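Local coordinates for protein leucine--tRNA ligase (Agrobacterium radiobacter, PDB 5AH5) that probably joins leucine to tRNA(Leu) at the expense of ATP, as a zinc-binding class I aminoacyl-tRNA synthetase, at residues Q617-R620 with S621-E624. Sequence-based numbering, arbitrary orientation.
Sequences QAMR and SYLE
The first two turns of helix 617-632 carry an i to i+4 salt bridge between R620 and E624. R620 NE gives its hydrogen to E624 OE2 at 3.0 Å, and the bond is nearly straight, 164° at the hydrogen. The oxygen sits at the edge of the guanidinium, in its plane. It receives the bond on its anti side, well out of the carboxylate plane, and the two flat groups stand almost perpendicular, at 86°. The arginine chain bends at chi2 (73°), which carries NE along the helix toward E624. The other two guanidinium nitrogens are also used: NH1 is hydrogen-bonded to F590 O and NH2 to Y3 O, which ties this helix to the end of helix 583-590 and to the N-terminal residues.

Four backbone bonds of the alpha-helical kind join the two segments, from S621 N to Q617 O through to E624 N to R620 O, the last at 2.9 Å. On another side of the helix, M619 and Y622 lie alongside each other. M619 SD reaches Y622 CD2 at 3.9 Å, a Met-aromatic contact that meets the ring obliquely. M619 also packs on C597 and F601 of helix 592-601, while the Y622 hydroxyl is hydrogen-bonded to T689 OG1 on helix 678-695. L623 tucks its CG against M619 O at 3.4 Å. Bound RNA lies close by, with A618 packing on a sugar and S621 on a phosphate.

All three guanidinium nitrogens of R620 have partners, which should hold the group's rotation. E624 probably offsets part of the charge of this buried arginine.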
# COMPACT_ATOMS: atom_id res chain seq x y z
N GLN B 617 27.21 10.47 3.41
CA GLN B 617 28.29 11.40 3.71
C GLN B 617 27.98 12.85 3.19
O GLN B 617 28.23 13.83 3.89
CB GLN B 617 29.62 10.86 3.16
CG GLN B 617 30.86 11.73 3.42
CD GLN B 617 31.06 12.12 4.89
OE1 GLN B 617 30.61 13.21 5.36
NE2 GLN B 617 31.73 11.26 5.62
N ALA B 618 27.44 12.94 1.99
CA ALA B 618 27.13 14.23 1.39
C ALA B 618 26.00 14.98 2.19
O ALA B 618 26.12 16.16 2.47
CB ALA B 618 26.77 14.04 -0.05
N MET B 619 25.00 14.26 2.67
CA MET B 619 24.01 14.89 3.52
C MET B 619 24.57 15.31 4.87
O MET B 619 24.22 16.35 5.45
CB MET B 619 22.83 13.95 3.69
CG MET B 619 21.61 14.57 4.25
SD MET B 619 21.05 16.07 3.36
CE MET B 619 20.44 15.44 1.85
N ARG B 620 25.44 14.48 5.41
CA ARG B 620 26.08 14.80 6.66
C ARG B 620 26.84 16.11 6.51
O ARG B 620 26.82 16.93 7.40
CB ARG B 620 27.02 13.67 7.03
CG ARG B 620 27.93 13.88 8.21
CD ARG B 620 27.11 13.81 9.49
NE ARG B 620 27.87 14.40 10.58
CZ ARG B 620 27.50 14.36 11.85
NH1 ARG B 620 26.38 13.76 12.21
NH2 ARG B 620 28.28 14.90 12.74
N SER B 621 27.58 16.24 5.40
CA SER B 621 28.28 17.47 5.06
C SER B 621 27.33 18.67 4.93
O SER B 621 27.63 19.70 5.46
CB SER B 621 29.06 17.32 3.74
OG SER B 621 30.23 16.59 4.00
N TYR B 622 26.19 18.49 4.26
CA TYR B 622 25.17 19.55 4.24
C TYR B 622 24.69 19.94 5.64
O TYR B 622 24.61 21.13 5.95
CB TYR B 622 23.96 19.20 3.33
CG TYR B 622 22.83 20.18 3.57
CD1 TYR B 622 22.93 21.51 3.14
CD2 TYR B 622 21.66 19.79 4.23
CE1 TYR B 622 21.92 22.42 3.44
CE2 TYR B 622 20.68 20.68 4.54
CZ TYR B 622 20.79 22.00 4.08
OH TYR B 622 19.79 22.87 4.38
N LEU B 623 24.44 18.95 6.50
CA LEU B 623 24.01 19.22 7.86
C LEU B 623 25.07 19.90 8.70
O LEU B 623 24.73 20.81 9.44
CB LEU B 623 23.44 17.95 8.55
CG LEU B 623 22.15 17.40 7.87
CD1 LEU B 623 21.75 15.95 8.33
CD2 LEU B 623 20.98 18.33 8.08
N GLU B 624 26.35 19.55 8.52
CA GLU B 624 27.41 20.28 9.19
C GLU B 624 27.49 21.75 8.67
O GLU B 624 27.79 22.64 9.43
CB GLU B 624 28.77 19.57 9.02
CG GLU B 624 29.02 18.37 9.93
CD GLU B 624 30.10 17.41 9.45
OE1 GLU B 624 30.90 17.76 8.53
OE2 GLU B 624 30.16 16.26 9.98